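Long-range contacts in diaminopimelate decarboxylase (Phaeodactylum tricornutum, PDB 7JPJ), which probably catalyses the pyridoxal 5'-phosphate-dependent decarboxylation of diaminopimelate to lysine and works as a dimer: residues V86-M90 with D109-L113; T103-E108 with Q127-F131; T54-K60 with I76-S81; V118-A122 with E198-T202. All coordinates share one frame; numbering follows the deposited sequence.

Contact 1 of 4, residues V86-M90 with D109-L113; sequences VRRAM and DFAAL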
loop_
_atom_site.group_PDB
_atom_site.type_symbol
_atom_site.label_atom_id
_atom_site.label_comp_id
_atom_site.label_asym_id
_atom_site.label_seq_id
_atom_site.Cartn_x
_atom_site.Cartn_y
_atom_site.Cartn_z
ATOM N N VAL A 86 18.650 3.446 -9.079
ATOM C CA VAL A 86 19.837 3.650 -9.904
ATOM C C VAL A 86 20.519 2.316 -10.176
ATOM O O VAL A 86 20.810 1.969 -11.326
ATOM C CB VAL A 86 20.802 4.643 -9.231
ATOM C CG1 VAL A 86 22.042 4.837 -10.089
ATOM C CG2 VAL A 86 20.111 5.968 -8.972
ATOM N N ARG A 87 20.772 1.544 -9.117
ATOM C CA ARG A 87 21.405 0.240 -9.282
ATOM C C ARG A 87 20.497 -0.734 -10.019
ATOM O O ARG A 87 20.987 -1.646 -10.695
ATOM C CB ARG A 87 21.799 -0.326 -7.917
ATOM C CG ARG A 87 22.997 0.356 -7.270
ATOM C CD ARG A 87 23.867 -0.649 -6.522
ATOM N NE ARG A 87 24.998 -0.017 -5.847
ATOM C CZ ARG A 87 26.220 0.086 -6.366
ATOM N NH1 ARG A 87 26.474 -0.400 -7.575
ATOM N NH2 ARG A 87 27.190 0.674 -5.676
ATOM N N ARG A 88 19.180 -0.561 -9.904
ATOM C CA ARG A 88 18.251 -1.435 -10.614
ATOM C C ARG A 88 18.272 -1.156 -12.114
ATOM O O ARG A 88 18.323 -2.085 -12.928
ATOM C CB ARG A 88 16.842 -1.261 -10.045
ATOM C CG ARG A 88 15.827 -2.283 -10.524
ATOM C CD ARG A 88 14.508 -2.128 -9.778
ATOM N NE ARG A 88 13.551 -3.177 -10.122
ATOM C CZ ARG A 88 12.378 -3.345 -9.519
ATOM N NH1 ARG A 88 12.011 -2.536 -8.536
ATOM N NH2 ARG A 88 11.570 -4.324 -9.899
ATOM N N ALA A 89 18.237 0.126 -12.497
ATOM C CA ALA A 89 18.237 0.477 -13.914
ATOM C C ALA A 89 19.518 0.034 -14.599
ATOM O O ALA A 89 19.494 -0.350 -15.774
ATOM C CB ALA A 89 18.043 1.983 -14.090
ATOM N N MET A 90 20.644 0.078 -13.886
ATOM C CA MET A 90 21.898 -0.357 -14.485
ATOM C C MET A 90 21.919 -1.864 -14.692
ATOM O O MET A 90 22.632 -2.357 -15.572
ATOM C CB MET A 90 23.073 0.094 -13.620
ATOM C CG MET A 90 23.363 1.579 -13.740
ATOM S SD MET A 90 24.867 2.084 -12.894
ATOM C CE MET A 90 24.516 1.510 -11.232
ATOM N N ASP A 109 26.086 5.406 -0.571
ATOM C CA ASP A 109 27.029 5.120 -1.645
ATOM C C ASP A 109 26.791 6.009 -2.866
ATOM O O ASP A 109 26.978 5.575 -4.007
ATOM C CB ASP A 109 26.957 3.643 -2.037
ATOM C CG ASP A 109 25.621 3.268 -2.656
ATOM O OD1 ASP A 109 24.592 3.848 -2.246
ATOM O OD2 ASP A 109 25.601 2.397 -3.555
ATOM N N PHE A 110 26.379 7.258 -2.639
ATOM C CA PHE A 110 26.097 8.151 -3.759
ATOM C C PHE A 110 27.360 8.461 -4.556
ATOM O O PHE A 110 27.310 8.592 -5.785
ATOM C CB PHE A 110 25.446 9.439 -3.253
ATOM C CG PHE A 110 26.405 10.379 -2.578
ATOM C CD1 PHE A 110 26.723 10.214 -1.240
ATOM C CD2 PHE A 110 26.991 11.424 -3.277
ATOM C CE1 PHE A 110 27.605 11.070 -0.612
ATOM C CE2 PHE A 110 27.880 12.285 -2.651
ATOM C CZ PHE A 110 28.185 12.106 -1.317
ATOM N N ALA A 111 28.503 8.570 -3.874
ATOM C CA ALA A 111 29.751 8.893 -4.558
ATOM C C ALA A 111 30.121 7.817 -5.570
ATOM O O ALA A 111 30.634 8.123 -6.653
ATOM C CB ALA A 111 30.874 9.081 -3.538
ATOM N N ALA A 112 29.868 6.549 -5.237
ATOM C CA ALA A 112 30.136 5.473 -6.184
ATOM C C ALA A 112 29.278 5.617 -7.434
ATOM O O ALA A 112 29.758 5.406 -8.555
ATOM C CB ALA A 112 29.895 4.118 -5.518
ATOM N N LEU A 113 28.007 5.987 -7.261
ATOM C CA LEU A 113 27.122 6.165 -8.408
ATOM C C LEU A 113 27.551 7.354 -9.261
ATOM O O LEU A 113 27.573 7.263 -10.494
ATOM C CB LEU A 113 25.679 6.331 -7.932
ATOM C CG LEU A 113 25.150 5.248 -6.987
ATOM C CD1 LEU A 113 23.745 5.579 -6.510
ATOM C CD2 LEU A 113 25.179 3.880 -7.652
#

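Contact 2 of 4, residues T103-E108 with Q127-F131; sequences TQELPE and QLERF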
loop_
_atom_site.group_PDB
_atom_site.type_symbol
_atom_site.label_atom_id
_atom_site.label_comp_id
_atom_site.label_asym_id
_atom_site.label_seq_id
_atom_site.Cartn_x
_atom_site.Cartn_y
_atom_site.Cartn_z
ATOM N N THR A 103 16.151 12.247 -5.133
ATOM C CA THR A 103 15.701 11.378 -4.058
ATOM C C THR A 103 15.483 12.184 -2.786
ATOM O O THR A 103 16.106 13.227 -2.574
ATOM C CB THR A 103 16.715 10.247 -3.803
ATOM O OG1 THR A 103 16.241 9.398 -2.751
ATOM C CG2 THR A 103 18.076 10.815 -3.421
ATOM N N GLN A 104 14.573 11.689 -1.943
ATOM C CA GLN A 104 14.407 12.218 -0.597
ATOM C C GLN A 104 15.482 11.716 0.355
ATOM O O GLN A 104 15.726 12.350 1.386
ATOM C CB GLN A 104 13.031 11.842 -0.040
ATOM C CG GLN A 104 11.864 12.596 -0.659
ATOM C CD GLN A 104 11.702 13.992 -0.089
ATOM O OE1 GLN A 104 12.446 14.905 -0.439
ATOM N NE2 GLN A 104 10.728 14.163 0.795
ATOM N N GLU A 105 16.129 10.598 0.027
ATOM C CA GLU A 105 17.110 9.946 0.893
ATOM C C GLU A 105 18.368 9.692 0.070
ATOM O O GLU A 105 18.419 8.748 -0.726
ATOM C CB GLU A 105 16.545 8.649 1.466
ATOM C CG GLU A 105 17.543 7.775 2.204
ATOM C CD GLU A 105 16.940 6.444 2.619
ATOM O OE1 GLU A 105 15.701 6.302 2.535
ATOM O OE2 GLU A 105 17.700 5.540 3.029
ATOM N N LEU A 106 19.374 10.535 0.251
ATOM C CA LEU A 106 20.637 10.358 -0.459
ATOM C C LEU A 106 21.326 9.094 0.040
ATOM O O LEU A 106 21.618 8.992 1.237
ATOM C CB LEU A 106 21.535 11.576 -0.258
ATOM C CG LEU A 106 22.699 11.749 -1.237
ATOM C CD1 LEU A 106 22.206 11.735 -2.672
ATOM C CD2 LEU A 106 23.460 13.032 -0.945
ATOM N N PRO A 107 21.596 8.115 -0.822
ATOM C CA PRO A 107 22.184 6.859 -0.345
ATOM C C PRO A 107 23.608 7.054 0.146
ATOM O O PRO A 107 24.323 7.965 -0.280
ATOM C CB PRO A 107 22.142 5.957 -1.582
ATOM C CG PRO A 107 22.186 6.907 -2.728
ATOM C CD PRO A 107 21.415 8.120 -2.283
ATOM N N GLU A 108 24.022 6.169 1.059
ATOM C CA GLU A 108 25.366 6.259 1.615
ATOM C C GLU A 108 26.443 5.997 0.571
ATOM O O GLU A 108 27.607 6.340 0.804
ATOM C CB GLU A 108 25.528 5.283 2.785
ATOM C CG GLU A 108 26.642 5.667 3.762
ATOM C CD GLU A 108 27.224 4.472 4.511
ATOM O OE1 GLU A 108 28.100 3.779 3.946
ATOM O OE2 GLU A 108 26.815 4.232 5.669
ATOM N N GLN A 127 22.109 17.572 1.135
ATOM C CA GLN A 127 22.642 16.752 0.052
ATOM C C GLN A 127 23.713 17.496 -0.728
ATOM O O GLN A 127 24.734 16.910 -1.108
ATOM C CB GLN A 127 21.517 16.312 -0.881
ATOM C CG GLN A 127 20.534 15.353 -0.253
ATOM C CD GLN A 127 19.521 14.837 -1.249
ATOM O OE1 GLN A 127 19.436 15.329 -2.375
ATOM N NE2 GLN A 127 18.749 13.836 -0.843
ATOM N N LEU A 128 23.494 18.786 -0.983
ATOM C CA LEU A 128 24.498 19.582 -1.675
ATOM C C LEU A 128 25.792 19.643 -0.875
ATOM O O LEU A 128 26.886 19.509 -1.433
ATOM C CB LEU A 128 23.956 20.986 -1.937
ATOM C CG LEU A 128 24.677 21.833 -2.984
ATOM C CD1 LEU A 128 24.706 21.110 -4.318
ATOM C CD2 LEU A 128 24.005 23.187 -3.116
ATOM N N GLU A 129 25.687 19.831 0.442
ATOM C CA GLU A 129 26.885 19.926 1.267
ATOM C C GLU A 129 27.636 18.601 1.308
ATOM O O GLU A 129 28.871 18.583 1.259
ATOM C CB GLU A 129 26.517 20.384 2.677
ATOM C CG GLU A 129 26.122 21.849 2.765
ATOM C CD GLU A 129 25.614 22.231 4.141
ATOM O OE1 GLU A 129 25.218 21.321 4.901
ATOM O OE2 GLU A 129 25.616 23.438 4.462
ATOM N N ARG A 130 26.910 17.482 1.397
ATOM C CA ARG A 130 27.563 16.176 1.353
ATOM C C ARG A 130 28.244 15.950 0.009
ATOM O O ARG A 130 29.352 15.404 -0.053
ATOM C CB ARG A 130 26.547 15.069 1.640
ATOM C CG ARG A 130 26.003 15.070 3.066
ATOM C CD ARG A 130 24.963 13.978 3.266
ATOM N NE ARG A 130 25.538 12.648 3.089
ATOM C CZ ARG A 130 24.827 11.527 3.009
ATOM N NH1 ARG A 130 23.503 11.571 3.091
ATOM N NH2 ARG A 130 25.442 10.363 2.846
ATOM N N PHE A 131 27.596 16.368 -1.081
ATOM C CA PHE A 131 28.221 16.287 -2.397
ATOM C C PHE A 131 29.450 17.184 -2.471
ATOM O O PHE A 131 30.507 16.773 -2.964
ATOM C CB PHE A 131 27.204 16.669 -3.475
ATOM C CG PHE A 131 27.679 16.428 -4.878
ATOM C CD1 PHE A 131 27.475 15.203 -5.490
ATOM C CD2 PHE A 131 28.319 17.429 -5.590
ATOM C CE1 PHE A 131 27.904 14.980 -6.786
ATOM C CE2 PHE A 131 28.751 17.211 -6.880
ATOM C CZ PHE A 131 28.543 15.985 -7.479
HETATM O O HOH W 1 18.857 12.612 1.698
#

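Contact 3 of 4, residues T54-K60 with I76-S81; sequences TVRYAMK and IHVDAS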
loop_
_atom_site.group_PDB
_atom_site.type_symbol
_atom_site.label_atom_id
_atom_site.label_comp_id
_atom_site.label_asym_id
_atom_site.label_seq_id
_atom_site.Cartn_x
_atom_site.Cartn_y
_atom_site.Cartn_z
ATOM N N THR A 54 15.097 16.157 -23.725
ATOM C CA THR A 54 15.422 14.844 -23.188
ATOM C C THR A 54 14.225 14.340 -22.398
ATOM O O THR A 54 13.702 15.059 -21.542
ATOM C CB THR A 54 16.657 14.884 -22.283
ATOM O OG1 THR A 54 17.749 15.484 -22.987
ATOM C CG2 THR A 54 17.049 13.474 -21.857
ATOM N N VAL A 55 13.796 13.116 -22.682
ATOM C CA VAL A 55 12.685 12.490 -21.975
ATOM C C VAL A 55 13.256 11.482 -20.988
ATOM O O VAL A 55 13.995 10.569 -21.377
ATOM C CB VAL A 55 11.708 11.814 -22.948
ATOM C CG1 VAL A 55 10.615 11.088 -22.178
ATOM C CG2 VAL A 55 11.117 12.839 -23.897
ATOM N N ARG A 56 12.916 11.642 -19.712
ATOM C CA ARG A 56 13.319 10.720 -18.660
ATOM C C ARG A 56 12.101 9.951 -18.169
ATOM O O ARG A 56 11.068 10.552 -17.858
ATOM C CB ARG A 56 13.971 11.463 -17.492
ATOM C CG ARG A 56 15.051 12.446 -17.897
ATOM C CD ARG A 56 16.011 12.711 -16.747
ATOM N NE ARG A 56 17.308 12.088 -16.983
ATOM C CZ ARG A 56 18.415 12.759 -17.282
ATOM N NH1 ARG A 56 18.385 14.076 -17.377
ATOM N NH2 ARG A 56 19.554 12.113 -17.484
ATOM N N TYR A 57 12.222 8.630 -18.100
ATOM C CA TYR A 57 11.156 7.802 -17.550
ATOM C C TYR A 57 11.289 7.750 -16.032
ATOM O O TYR A 57 12.339 7.364 -15.510
ATOM C CB TYR A 57 11.203 6.395 -18.142
ATOM C CG TYR A 57 10.262 5.412 -17.474
ATOM C CD1 TYR A 57 8.952 5.767 -17.165
ATOM C CD2 TYR A 57 10.678 4.125 -17.163
ATOM C CE1 TYR A 57 8.091 4.871 -16.557
ATOM C CE2 TYR A 57 9.822 3.222 -16.561
ATOM C CZ TYR A 57 8.532 3.600 -16.259
ATOM O OH TYR A 57 7.680 2.703 -15.656
ATOM N N ALA A 58 10.230 8.143 -15.331
ATOM C CA ALA A 58 10.171 8.045 -13.874
ATOM C C ALA A 58 9.863 6.596 -13.517
ATOM O O ALA A 58 8.708 6.209 -13.341
ATOM C CB ALA A 58 9.122 8.997 -13.311
ATOM N N MET A 59 10.918 5.783 -13.397
ATOM C CA MET A 59 10.746 4.337 -13.281
ATOM C C MET A 59 9.988 3.922 -12.029
ATOM O O MET A 59 9.568 2.761 -11.944
ATOM C CB MET A 59 12.102 3.631 -13.293
ATOM C CG MET A 59 13.047 4.087 -12.195
ATOM S SD MET A 59 14.647 3.264 -12.282
ATOM C CE MET A 59 14.166 1.566 -11.984
ATOM N N LYS A 60 9.810 4.826 -11.060
ATOM C CA LYS A 60 9.035 4.503 -9.867
ATOM C C LYS A 60 7.604 4.105 -10.199
ATOM O O LYS A 60 6.936 3.483 -9.367
ATOM C CB LYS A 60 9.032 5.690 -8.902
ATOM C CG LYS A 60 8.130 6.837 -9.335
ATOM C CD LYS A 60 8.482 8.128 -8.612
ATOM C CE LYS A 60 7.613 9.281 -9.084
ATOM N NZ LYS A 60 8.111 10.591 -8.589
ATOM N N ILE A 76 14.974 7.022 -24.567
ATOM C CA ILE A 76 14.378 7.671 -23.405
ATOM C C ILE A 76 15.237 7.347 -22.191
ATOM O O ILE A 76 15.586 6.183 -21.961
ATOM C CB ILE A 76 12.924 7.217 -23.195
ATOM C CG1 ILE A 76 12.023 7.799 -24.282
ATOM C CG2 ILE A 76 12.431 7.623 -21.816
ATOM C CD1 ILE A 76 10.562 7.476 -24.092
ATOM N N HIS A 77 15.586 8.370 -21.419
ATOM C CA HIS A 77 16.471 8.201 -20.278
ATOM C C HIS A 77 15.656 7.817 -19.041
ATOM O O HIS A 77 14.454 7.547 -19.119
ATOM C CB HIS A 77 17.298 9.468 -20.071
ATOM C CG HIS A 77 18.272 9.740 -21.178
ATOM N ND1 HIS A 77 19.497 10.335 -20.965
ATOM C CD2 HIS A 77 18.200 9.496 -22.508
ATOM C CE1 HIS A 77 20.135 10.448 -22.116
ATOM N NE2 HIS A 77 19.370 9.946 -23.068
ATOM N N VAL A 78 16.304 7.785 -17.878
ATOM C CA VAL A 78 15.693 7.297 -16.646
ATOM C C VAL A 78 15.851 8.351 -15.557
ATOM O O VAL A 78 16.936 8.920 -15.389
ATOM C CB VAL A 78 16.314 5.957 -16.204
ATOM C CG1 VAL A 78 16.168 5.756 -14.703
ATOM C CG2 VAL A 78 15.677 4.804 -16.958
ATOM N N ASP A 79 14.764 8.614 -14.825
ATOM C CA ASP A 79 14.775 9.440 -13.620
ATOM C C ASP A 79 14.539 8.530 -12.418
ATOM O O ASP A 79 13.449 7.967 -12.263
ATOM C CB ASP A 79 13.715 10.538 -13.699
ATOM C CG ASP A 79 13.257 11.017 -12.325
ATOM O OD1 ASP A 79 14.117 11.317 -11.460
ATOM O OD2 ASP A 79 12.026 11.097 -12.111
ATOM N N ALA A 80 15.554 8.397 -11.566
ATOM C CA ALA A 80 15.523 7.462 -10.450
ATOM C C ALA A 80 15.180 8.181 -9.151
ATOM O O ALA A 80 15.598 9.320 -8.928
ATOM C CB ALA A 80 16.864 6.744 -10.310
ATOM N N SER A 81 14.422 7.497 -8.290
ATOM C CA SER A 81 13.949 8.066 -7.036
ATOM C C SER A 81 14.790 7.666 -5.832
ATOM O O SER A 81 14.549 8.178 -4.734
ATOM C CB SER A 81 12.497 7.651 -6.787
ATOM O OG SER A 81 11.632 8.265 -7.719
HETATM O O HOH W 2 11.623 7.187 -10.273
#

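Contact 4 of 4, residues V118-A122 with E198-T202; sequences VKLNA and ERIHT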
loop_
_atom_site.group_PDB
_atom_site.type_symbol
_atom_site.label_atom_id
_atom_site.label_comp_id
_atom_site.label_asym_id
_atom_site.label_seq_id
_atom_site.Cartn_x
_atom_site.Cartn_y
_atom_site.Cartn_z
ATOM N N VAL A 118 26.471 8.824 -13.090
ATOM C CA VAL A 118 25.116 9.174 -12.679
ATOM C C VAL A 118 25.073 10.651 -12.318
ATOM O O VAL A 118 25.855 11.124 -11.484
ATOM C CB VAL A 118 24.660 8.301 -11.500
ATOM C CG1 VAL A 118 23.349 8.819 -10.930
ATOM C CG2 VAL A 118 24.526 6.849 -11.936
ATOM N N LYS A 119 24.157 11.385 -12.945
ATOM C CA LYS A 119 23.979 12.801 -12.653
ATOM C C LYS A 119 23.088 12.968 -11.429
ATOM O O LYS A 119 22.006 12.376 -11.354
ATOM C CB LYS A 119 23.372 13.517 -13.859
ATOM C CG LYS A 119 24.135 13.297 -15.159
ATOM C CD LYS A 119 23.561 14.138 -16.283
ATOM C CE LYS A 119 24.411 14.041 -17.541
ATOM N NZ LYS A 119 24.396 12.676 -18.131
ATOM N N LEU A 120 23.541 13.770 -10.470
ATOM C CA LEU A 120 22.818 13.973 -9.223
ATOM C C LEU A 120 22.130 15.332 -9.224
ATOM O O LEU A 120 22.752 16.350 -9.544
ATOM C CB LEU A 120 23.758 13.871 -8.019
ATOM C CG LEU A 120 23.109 14.239 -6.681
ATOM C CD1 LEU A 120 22.016 13.243 -6.321
ATOM C CD2 LEU A 120 24.142 14.334 -5.572
ATOM N N ASN A 121 20.849 15.339 -8.868
ATOM C CA ASN A 121 20.109 16.569 -8.611
ATOM C C ASN A 121 19.989 16.721 -7.098
ATOM O O ASN A 121 19.256 15.968 -6.450
ATOM C CB ASN A 121 18.732 16.537 -9.272
ATOM C CG ASN A 121 18.808 16.603 -10.787
ATOM O OD1 ASN A 121 19.794 17.080 -11.353
ATOM N ND2 ASN A 121 17.764 16.121 -11.453
ATOM N N ALA A 122 20.724 17.679 -6.540
ATOM C CA ALA A 122 20.682 17.930 -5.105
ATOM C C ALA A 122 19.302 18.445 -4.713
ATOM O O ALA A 122 18.823 19.442 -5.265
ATOM C CB ALA A 122 21.765 18.931 -4.711
ATOM N N GLU A 198 25.041 22.904 -13.224
ATOM C CA GLU A 198 24.791 22.736 -14.647
ATOM C C GLU A 198 23.321 22.546 -14.986
ATOM O O GLU A 198 22.962 22.651 -16.165
ATOM C CB GLU A 198 25.583 21.538 -15.195
ATOM C CG GLU A 198 25.034 20.181 -14.771
ATOM C CD GLU A 198 25.697 19.018 -15.496
ATOM O OE1 GLU A 198 26.551 19.264 -16.374
ATOM O OE2 GLU A 198 25.363 17.853 -15.186
ATOM N N ARG A 199 22.464 22.282 -14.001
ATOM C CA ARG A 199 21.092 21.887 -14.282
ATOM C C ARG A 199 20.196 22.254 -13.109
ATOM O O ARG A 199 20.559 22.043 -11.949
ATOM C CB ARG A 199 21.018 20.382 -14.572
ATOM C CG ARG A 199 19.623 19.793 -14.604
ATOM C CD ARG A 199 19.674 18.292 -14.867
ATOM N NE ARG A 199 20.383 17.570 -13.812
ATOM C CZ ARG A 199 21.639 17.140 -13.908
ATOM N NH1 ARG A 199 22.333 17.358 -15.018
ATOM N NH2 ARG A 199 22.202 16.495 -12.895
ATOM N N ILE A 200 19.027 22.808 -13.424
ATOM C CA ILE A 200 17.994 23.126 -12.447
ATOM C C ILE A 200 16.842 22.150 -12.643
ATOM O O ILE A 200 16.516 21.784 -13.779
ATOM C CB ILE A 200 17.515 24.587 -12.582
ATOM C CG1 ILE A 200 18.675 25.555 -12.343
ATOM C CG2 ILE A 200 16.385 24.887 -11.607
ATOM C CD1 ILE A 200 19.186 25.558 -10.914
ATOM N N HIS A 201 16.239 21.719 -11.538
ATOM C CA HIS A 201 15.159 20.740 -11.551
ATOM C C HIS A 201 13.949 21.313 -10.829
ATOM O O HIS A 201 14.069 21.816 -9.709
ATOM C CB HIS A 201 15.600 19.429 -10.890
ATOM C CG HIS A 201 14.642 18.295 -11.088
ATOM N ND1 HIS A 201 13.545 18.381 -11.917
ATOM C CD2 HIS A 201 14.619 17.047 -10.563
ATOM C CE1 HIS A 201 12.887 17.235 -11.894
ATOM N NE2 HIS A 201 13.520 16.408 -11.081
ATOM N N THR A 202 12.790 21.232 -11.471
ATOM C CA THR A 202 11.535 21.670 -10.883
ATOM C C THR A 202 10.481 20.601 -11.136
ATOM O O THR A 202 10.636 19.742 -12.008
ATOM C CB THR A 202 11.084 23.019 -11.466
ATOM O OG1 THR A 202 10.050 23.577 -10.650
ATOM C CG2 THR A 202 10.543 22.827 -12.866
#

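Contact 1 of 4, residues V86-M90 with D109-L113
Arg87 reaches from helix 83-91 to Asp109 and Leu113 at the start of helix 110-116. These are two successive outer helices of the TIM-barrel domain, following strands 77-80 and 99-101. From CB the Arg87 chain leaves with CG opposite the carbonyl carbon (chi1 -73°). CG just touches Leu113 CD2 at 4.2 Å. A bend at the next torsion (chi2 -143°) then carries the side chain over to helix 110-116. NE makes a weak hydrogen bond to Asp109 OD2. CZ lies 4.1 Å from Leu113 CD2, and this methyl sits over the centre of one guanidinium face. NH2 closes a salt bridge with Asp109 OD2 at 3.2 Å. The same carboxylate oxygen therefore meets both NE and NH2 near the guanidinium edge, while the leucine backs the flat group from one side. Deeper in, Val86 and Leu113 meet tip to tip, with Val86 CG1 4.0 Å from Leu113 CD1. Val86 also packs on Leu101 of strand 99-101, so this layer rests on the barrel wall. Leu430 of the second subunit packs on Arg87. Asp109 OD2 receives Arg87 NH2 on its anti lone pair, with the oxygen 19° out of the guanidinium plane.

Contact 2 of 4, residues T103-E108 with Q127-F131
The first torsions of Gln127 and Leu106 bring their side chains together. Gln127 CG stands opposite its carbonyl carbon (chi1 -67°) and the rest of the chain runs extended, which carries the amide over to the 103-108 loop. Leu106 CG points away from its backbone N (chi1 -163°), which brings CD2 obliquely against the glutamine stem. Leu106 CD2 is 3.8 Å from both CB and CG of Gln127. At the end of the stem, Gln127 NE2 donates to Thr103 O at 3.2 Å. The acceptor lies in the amide plane, but the donor sits above the carbonyl plane of Thr103. The same NE2 gives a hydrogen to a water at 2.8 Å. That water accepts from Leu106 N and donates to Gln104 O, so one side-chain nitrogen is tied directly to Thr103 and by water to Gln104 and Leu106. The amide cannot turn easily, because Gln127 OE1 takes the backbone N of Cys123. Farther along the helix, Leu106 CD2 lies over one face of the Arg130 guanidinium, toward its rim. Within the loop, Thr103 OG1 accepts from Glu105 N at 3.0 Å in an ST turn, and it also bonds to Ser81 O. Gln104 OE1 bonds to Lys311 NZ and Glu105 OE1 to His355 ND1, both of the second subunit. The loop follows strand 99-101, at the C-terminal end of the barrel strands, where TIM-barrel enzymes carry their active sites.

Contact 3 of 4, residues T54-K60 with I76-S81
Val55, Tyr57 and Ile76 form the apolar centre, with Met59 and Val78 beside them. Ile76 CG2 touches Val55 CG1 at 3.9 Å and Tyr57 CB at 4.1 Å. Met59 SD lies 3.8 Å from Val78 CG1. Tyr57 and Met59 pack on helix 65-73, so this is the outer side of the barrel wall. Beneath these side chains the backbones pair as parallel strands: His77 N bonds to Val55 O, Tyr57 N to His77 O, and Asp79 N to Tyr57 O. This is the classic beta-alpha-beta unit of a TIM barrel, in which helix 65-73 links strands 53-58 and 77-80. Arg56, His77 and Asp79 point to the other, inner face. Arg56 CB rests on Asp79 CB at 3.9 Å, and the chain turns at chi3 (108°) to bring NE near Val78 O. Its NH1 makes a salt bridge to Glu277 OE2 on strand 275-278, which flanks strand 53-58 on its other side. A leucine in place of Arg56 would probably leave the carboxylate of Glu277 without this charge partner inside the barrel. At one end, Thr54 CG2 sits over the centre of the His77 ring in a CH-pi contact, 4.0 Å from the centroid. At the other end, a water accepts from Lys60 N and donates to Asp79 O. It also accepts from Ser81 OG at 2.8 Å, while Lys60 CD lies alongside that hydroxyl.

Contact 4 of 4, residues V118-A122 with E198-T202
Arg199 crosses Asn121 at about a right angle, turns its guanidinium edge to the amide oxygen and lies against the stem of Lys119. Both segments belong to the parallel barrel of the TIM-barrel domain, but their strands are not neighbours: strand 141-147 runs between them. The axes stay 7.9 Å apart, so the strands meet mainly through side chains. A bend at chi3 (62°) brings NE and NH2 to this oxygen. Both give hydrogens to one atom, Asn121 OD1, at 2.6 Å from NE and 2.9 Å from NH2. The NE bond lies in the carbonyl plane on a lone pair, and the NH2 bond is tilted from that plane. The oxygen is close to the guanidinium plane in both, although the amide and guanidinium planes stand 49° apart. Lys119 crosses the arginine likewise, with CB by NH2 and CD 3.7 Å from NH1. Arg199 NH1 makes a salt bridge with Glu198 OE2 at 3.1 Å, so the guanidinium is held at two ends. With a methionine in place of Arg199, Asn121 OD1 would lose both donors, and the buried amide is likely to turn more freely while Glu198 is left without this charge mate. His201 follows on the same inner side, its ND1 bonded to Asn234 O. Asn121 ND2 comes within 3.4 Å of His201 CD2, the amide and ring planes 57° apart.

All four contacts lie in the TIM-barrel domain. Contacts 3 and 4 belong to its parallel sheet, centres 13 Å apart and not touching. Contact 1 lies in the outer helix layer, and contact 2 joins the loop after strand 99-101 to helix 125-134. Phe110 joins them by packing on Arg130 and Phe131. Val86 CG2 meets Ala80 CB at 3.6 Å, tying contact 1 to contact 3. Leu120 of contact 4 packs on Leu106 and Phe131 of contact 2. Contact 3 holds Lys60, the predicted attachment point of pyridoxal phosphate (not attached here), its side chain about 9 Å from the bound D-lysine. From the Lys60 side chain, those of His201 and Gln104 are about 8 and 9 Å away.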